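Local atomic coordinates of maleylacetate reductase (Agrobacterium tumefaciens, PDB entry 3HL0), a protein that catalyses the NAD-dependent reduction of maleylacetate to 3-oxoadipate, probably as a step in the breakdown of gamma-resorcylate, and belongs to the iron-containing alcohol dehydrogenase family. Residues 177-180 / 181-184; 303-306 / 307-310; 333-336 / 337-340. One frame throughout, in Å; residues are numbered along the deposited sequence.

Contact 1. Residues 177-180 / 181-184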
loop_
_atom_site.group_PDB
_atom_site.type_symbol
_atom_site.label_atom_id
_atom_site.label_comp_id
_atom_site.label_asym_id
_atom_site.label_seq_id
_atom_site.Cartn_x
_atom_site.Cartn_y
_atom_site.Cartn_z
ATOM N N ALA A 177 10.464 10.821 -17.780
ATOM C CA ALA A 177 10.583 11.584 -19.055
ATOM C C ALA A 177 11.087 12.989 -18.845
ATOM O O ALA A 177 11.939 13.480 -19.589
ATOM C CB ALA A 177 9.250 11.613 -19.767
ATOM N N ALA A 178 10.589 13.652 -17.792
ATOM C CA ALA A 178 10.964 15.018 -17.541
ATOM C C ALA A 178 12.479 15.111 -17.289
ATOM O O ALA A 178 13.176 15.967 -17.861
ATOM C CB ALA A 178 10.169 15.564 -16.347
ATOM N N GLU A 179 13.009 14.213 -16.452
ATOM C CA GLU A 179 14.456 14.260 -16.173
ATOM C C GLU A 179 15.290 13.815 -17.384
ATOM O O GLU A 179 16.419 14.269 -17.546
ATOM C CB GLU A 179 14.847 13.450 -14.922
ATOM C CG GLU A 179 14.301 14.063 -13.641
ATOM C CD GLU A 179 15.329 13.987 -12.488
ATOM O OE1 GLU A 179 15.679 12.888 -12.025
ATOM O OE2 GLU A 179 15.824 15.055 -12.114
ATOM N N ALA A 180 14.740 12.919 -18.200
ATOM C CA ALA A 180 15.473 12.518 -19.403
ATOM C C ALA A 180 15.788 13.735 -20.292
ATOM O O ALA A 180 16.829 13.747 -20.986
ATOM C CB ALA A 180 14.688 11.489 -20.174
ATOM N N LEU A 181 14.914 14.735 -20.295
ATOM C CA LEU A 181 15.147 15.901 -21.180
ATOM C C LEU A 181 16.445 16.656 -20.866
ATOM O O LEU A 181 17.041 17.271 -21.778
ATOM C CB LEU A 181 13.974 16.875 -21.090
ATOM C CG LEU A 181 12.643 16.303 -21.586
ATOM C CD1 LEU A 181 11.513 17.321 -21.296
ATOM C CD2 LEU A 181 12.718 15.944 -23.106
ATOM N N TYR A 182 16.894 16.598 -19.617
ATOM C CA TYR A 182 18.114 17.319 -19.233
ATOM C C TYR A 182 19.204 16.413 -18.722
ATOM O O TYR A 182 20.164 16.872 -18.095
ATOM C CB TYR A 182 17.802 18.463 -18.251
ATOM C CG TYR A 182 17.069 18.086 -16.971
ATOM C CD1 TYR A 182 17.736 17.426 -15.922
ATOM C CD2 TYR A 182 15.718 18.409 -16.826
ATOM C CE1 TYR A 182 17.056 17.134 -14.716
ATOM C CE2 TYR A 182 15.023 18.097 -15.660
ATOM C CZ TYR A 182 15.707 17.496 -14.617
ATOM O OH TYR A 182 15.036 17.201 -13.437
ATOM N N ALA A 183 19.103 15.112 -19.019
ATOM C CA ALA A 183 20.169 14.176 -18.641
ATOM C C ALA A 183 21.541 14.643 -19.148
ATOM O O ALA A 183 21.650 15.196 -20.223
ATOM C CB ALA A 183 19.880 12.777 -19.220
ATOM N N ARG A 184 22.573 14.353 -18.379
ATOM C CA ARG A 184 23.924 14.674 -18.826
ATOM C C ARG A 184 24.227 13.925 -20.125
ATOM O O ARG A 184 24.877 14.490 -21.025
ATOM C CB ARG A 184 24.948 14.299 -17.766
ATOM C CG ARG A 184 26.274 15.035 -18.030
ATOM C CD ARG A 184 27.223 14.659 -16.918
ATOM N NE ARG A 184 28.374 15.554 -16.890
ATOM C CZ ARG A 184 29.320 15.514 -15.952
ATOM N NH1 ARG A 184 30.331 16.378 -15.996
ATOM N NH2 ARG A 184 29.250 14.616 -14.973
#

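Contact 2. Residues 303-306 / 307-310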
loop_
_atom_site.group_PDB
_atom_site.type_symbol
_atom_site.label_atom_id
_atom_site.label_comp_id
_atom_site.label_asym_id
_atom_site.label_seq_id
_atom_site.Cartn_x
_atom_site.Cartn_y
_atom_site.Cartn_z
ATOM N N PRO A 303 -1.892 13.787 -4.496
ATOM C CA PRO A 303 -1.378 14.496 -3.324
ATOM C C PRO A 303 -0.351 15.551 -3.713
ATOM O O PRO A 303 0.378 15.381 -4.687
ATOM C CB PRO A 303 -0.713 13.397 -2.496
ATOM C CG PRO A 303 -0.373 12.297 -3.490
ATOM C CD PRO A 303 -1.510 12.366 -4.512
ATOM N N SER A 304 -0.304 16.642 -2.956
ATOM C CA SER A 304 0.536 17.767 -3.329
ATOM C C SER A 304 1.466 18.207 -2.223
ATOM O O SER A 304 2.279 19.075 -2.449
ATOM C CB SER A 304 -0.342 18.935 -3.759
ATOM O OG SER A 304 -1.195 19.288 -2.657
ATOM N N SER A 305 1.384 17.615 -1.036
ATOM C CA SER A 305 2.325 18.041 0.030
ATOM C C SER A 305 3.012 16.875 0.701
ATOM O O SER A 305 2.468 15.761 0.827
ATOM C CB SER A 305 1.613 18.895 1.103
ATOM O OG SER A 305 0.962 18.046 2.024
ATOM N N LEU A 306 4.245 17.115 1.136
ATOM C CA LEU A 306 4.964 16.084 1.855
ATOM C C LEU A 306 4.305 15.857 3.224
ATOM O O LEU A 306 4.399 14.738 3.757
ATOM C CB LEU A 306 6.460 16.412 2.079
ATOM C CG LEU A 306 7.281 16.446 0.776
ATOM C CD1 LEU A 306 8.732 16.905 1.156
ATOM C CD2 LEU A 306 7.301 15.011 0.162
ATOM N N ALA A 307 3.671 16.899 3.763
ATOM C CA ALA A 307 2.963 16.730 5.062
ATOM C C ALA A 307 1.891 15.662 4.944
ATOM O O ALA A 307 1.727 14.860 5.881
ATOM C CB ALA A 307 2.374 18.054 5.565
ATOM N N ALA A 308 1.245 15.587 3.786
ATOM C CA ALA A 308 0.176 14.586 3.605
ATOM C C ALA A 308 0.755 13.184 3.567
ATOM O O ALA A 308 0.032 12.208 3.777
ATOM C CB ALA A 308 -0.628 14.863 2.360
ATOM N N LEU A 309 2.053 13.067 3.273
ATOM C CA LEU A 309 2.745 11.766 3.243
ATOM C C LEU A 309 3.341 11.372 4.579
ATOM O O LEU A 309 3.987 10.351 4.688
ATOM C CB LEU A 309 3.811 11.679 2.112
ATOM C CG LEU A 309 3.290 12.084 0.732
ATOM C CD1 LEU A 309 4.415 11.791 -0.307
ATOM C CD2 LEU A 309 1.977 11.365 0.353
ATOM N N GLY A 310 3.091 12.204 5.592
ATOM C CA GLY A 310 3.559 11.930 6.975
ATOM C C GLY A 310 4.929 12.513 7.271
ATOM O O GLY A 310 5.487 12.241 8.323
#

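Contact 3. Residues 333-336 / 337-340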
loop_
_atom_site.group_PDB
_atom_site.type_symbol
_atom_site.label_atom_id
_atom_site.label_comp_id
_atom_site.label_asym_id
_atom_site.label_seq_id
_atom_site.Cartn_x
_atom_site.Cartn_y
_atom_site.Cartn_z
ATOM N N PRO A 333 23.569 22.954 -9.892
ATOM C CA PRO A 333 24.210 22.152 -8.854
ATOM C C PRO A 333 23.321 22.031 -7.603
ATOM O O PRO A 333 22.563 22.957 -7.262
ATOM C CB PRO A 333 25.498 22.930 -8.522
ATOM C CG PRO A 333 25.785 23.673 -9.822
ATOM C CD PRO A 333 24.438 24.037 -10.412
ATOM N N ILE A 334 23.401 20.862 -6.983
ATOM C CA ILE A 334 22.667 20.619 -5.760
ATOM C C ILE A 334 23.367 21.418 -4.644
ATOM O O ILE A 334 24.604 21.340 -4.451
ATOM C CB ILE A 334 22.653 19.117 -5.426
ATOM C CG1 ILE A 334 22.077 18.245 -6.566
ATOM C CG2 ILE A 334 21.972 18.903 -4.096
ATOM C CD1 ILE A 334 20.905 18.735 -7.302
ATOM N N GLU A 335 22.584 22.231 -3.952
ATOM C CA GLU A 335 23.103 23.084 -2.908
ATOM C C GLU A 335 22.157 22.988 -1.716
ATOM O O GLU A 335 20.939 23.106 -1.885
ATOM C CB GLU A 335 23.219 24.494 -3.423
ATOM C CG GLU A 335 24.045 25.378 -2.480
ATOM C CD GLU A 335 23.204 25.931 -1.339
ATOM O OE1 GLU A 335 22.138 26.523 -1.662
ATOM O OE2 GLU A 335 23.627 25.774 -0.141
ATOM N N LYS A 336 22.735 22.808 -0.526
ATOM C CA LYS A 336 21.923 22.497 0.668
ATOM C C LYS A 336 20.804 23.514 0.929
ATOM O O LYS A 336 19.648 23.122 1.178
ATOM C CB LYS A 336 22.815 22.293 1.905
ATOM C CG LYS A 336 22.023 21.726 3.079
ATOM C CD LYS A 336 22.932 21.132 4.141
ATOM C CE LYS A 336 22.123 20.812 5.362
ATOM N NZ LYS A 336 23.010 20.591 6.548
ATOM N N THR A 337 21.098 24.812 0.938
ATOM C CA THR A 337 20.036 25.772 1.266
ATOM C C THR A 337 18.909 25.766 0.245
ATOM O O THR A 337 17.736 25.939 0.600
ATOM C CB THR A 337 20.550 27.208 1.538
ATOM O OG1 THR A 337 21.114 27.756 0.347
ATOM C CG2 THR A 337 21.591 27.211 2.697
ATOM N N ALA A 338 19.273 25.609 -1.033
ATOM C CA ALA A 338 18.290 25.622 -2.096
ATOM C C ALA A 338 17.437 24.338 -2.064
ATOM O O ALA A 338 16.225 24.395 -2.324
ATOM C CB ALA A 338 18.967 25.822 -3.449
ATOM N N ILE A 339 18.060 23.231 -1.687
ATOM C CA ILE A 339 17.312 21.963 -1.490
ATOM C C ILE A 339 16.420 22.084 -0.247
ATOM O O ILE A 339 15.265 21.621 -0.234
ATOM C CB ILE A 339 18.246 20.740 -1.405
ATOM C CG1 ILE A 339 18.973 20.539 -2.762
ATOM C CG2 ILE A 339 17.480 19.502 -0.975
ATOM C CD1 ILE A 339 18.011 20.367 -4.012
ATOM N N ARG A 340 16.946 22.722 0.791
ATOM C CA ARG A 340 16.104 22.980 1.967
ATOM C C ARG A 340 14.861 23.816 1.631
ATOM O O ARG A 340 13.772 23.519 2.139
ATOM C CB ARG A 340 16.949 23.594 3.108
ATOM C CG ARG A 340 16.167 23.813 4.419
ATOM C CD ARG A 340 15.687 22.491 5.028
ATOM N NE ARG A 340 14.892 22.808 6.226
ATOM C CZ ARG A 340 13.629 23.155 6.199
ATOM N NH1 ARG A 340 12.958 23.176 5.037
ATOM N NH2 ARG A 340 12.994 23.455 7.349
#

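Contact 1. Residues 177-180 / 181-184
Glu179 and Tyr182 meet through a short hydrogen bond, which Tyr182 OH donates to Glu179 OE2 at 2.6 Å. The phenol arrives on the anti lone pair of OE2, the one turned away from OE1, and the carboxylate stands nearly upright to the ring, the two planes 82° apart. Nearer the backbone the same ring lies flat over the last turn of helix 163-180: the CA of Glu179 sits over its face, 4.0 Å from the ring centroid, a CH-pi contact, and Glu179 O lies over that face too, toward the rim. Tyr182 can fold back this way because its CG stands between the backbone N and the carbonyl carbon (chi1 56°), which swings the ring over the helix end. On the glutamate, chi1 sets CG beside the backbone N, where Glu179 CG comes within 3.2 Å of Tyr182 OH, and the bend at chi2 then brings OE2 to the hydroxyl.

Behind these side chains the helix is running out. Leu181 N bonds to Ala178 O at 3.2 Å and only weakly to Ala177 O, Tyr182 N reaches Glu179 O at 3.2 Å, and a type I turn from Ala180 to Ala183 closes with a long, weak bond from Ala183 N to Ala180 O. Leu181 lays its CG 3.5 Å from Ala177 O and packs on Ala194 and Val195 of helix 188-210. Tyr182 also touches Ile267 and Val270 of helix 255-271.

The carboxylate is buried but well supplied with donors: OE1 accepts from His241 ND1 and Ser238 N, and OE2 takes His240 N besides the phenol. Four donors on two oxygens fix its rotation and satisfy a buried polar group, tying the helix end to the start of helix 239-251.

Contact 2. Residues 303-306 / 307-310
A turn held by the Ser305 side chain joins these two segments, in the connection between helix 289-300 and helix 316-323, away from the annotated sites. Ser305 starts it. Its hydroxyl accepts the N-H of Ala308, three residues on, with Ser305 OG to Ala308 N at 3.0 Å and an N-H...O angle of 145°. The backbone O of Ser305 takes a second, weak bond from the same N-H, which is thus shared between the side chain and the main chain of one residue. With OG placed between the backbone N and the carbonyl carbon (chi1 82°), the hydroxyl leans over the turn, and Ser305 OG lies 3.6 Å from Ala308 CB and 3.8 Å from Ala307 CB.

The next bonds keep the chain winding. Leu309 N meets Leu306 O at 2.9 Å, and Gly310 N follows to Ala307 O at 3.0 Å. Gly310 then has a positive phi of 91°, a backbone setting in which a beta carbon would press on the preceding carbonyl oxygen, and the turn ends there. On the apolar side Leu306 CD2 and Leu309 CD1 lie 4.3 Å apart, and Leu309 CD2 is 4.4 Å from Pro303 CB, a light apolar contact between leucine methyls and the proline ring.

Both leucines pack on neighbouring helices. Leu306 lodges against Leu343 and Ala346 of helix 336-348 and Val261 of helix 255-271, and Leu309 packs on Glu257, Thr258 and Val261. Besides these two helices of its own chain, the turn meets the second subunit, hydrogen-bonding to it through the backbone of Ala308 and through Gly310 O, which accepts from His213 NE2 of that subunit.

Contact 3. Residues 333-336 / 337-340
The chain comes in extended through Ile334 and Glu335 and winds into helix 336-348 at Lys336, with Glu335 as the N-cap. Ile339 N bonds to Glu335 O at 2.9 Å, and Arg340 N to Lys336 O at 2.8 Å, the first i to i+4 bonds of the helix.

The glutamate side chain curls back over this opening turn: CG lies anti to the backbone N (chi1 -167°) and the chain bends at chi2, bringing the carboxylate to the N-H groups of the first turn. Glu335 OE2 takes Thr337 N at 2.9 Å and Glu335 OE1 takes Ala338 N at 3.1 Å, both donors lying well out of the carboxylate plane. The negative group at the positive end of the helix dipole should be favourable.

Ile334, just before the N-cap, and Ile339 form a hydrophobic staple, Ile334 CG2 to Ile339 CG1 at 3.7 Å, and both rest on Leu239 of helix 239-251. Lys336 NZ and Arg340 NE form salt bridges with Glu321 and Asp317 of helix 316-323; Arg340 NH1 also bonds to Gln344. The cap has one more donor: Thr337 OG1 meets the syn lone pair of Glu335 OE1 at 2.6 Å.

All three contacts are turns at or between helices of the C-terminal, all-helical part of the chain, but they differ in depth. Contact 1 is core, contact 2 partly buried beside the second subunit, contact 3 on the surface. Contact 1 ends a helix and contact 3 begins one; each uses a glutamate, buried and serving a phenol and histidines in contact 1, exposed and taking backbone N-H groups and a hydroxyl in contact 3. Contact 2 uses a neutral hydroxyl instead. Helix 255-271 touches all three, helix 239-251 meets contacts 1 and 3, and helix 336-348, which contact 3 opens, packs on contact 2. Contact 3 lies about 8 Å, nearest atoms, from each of the others.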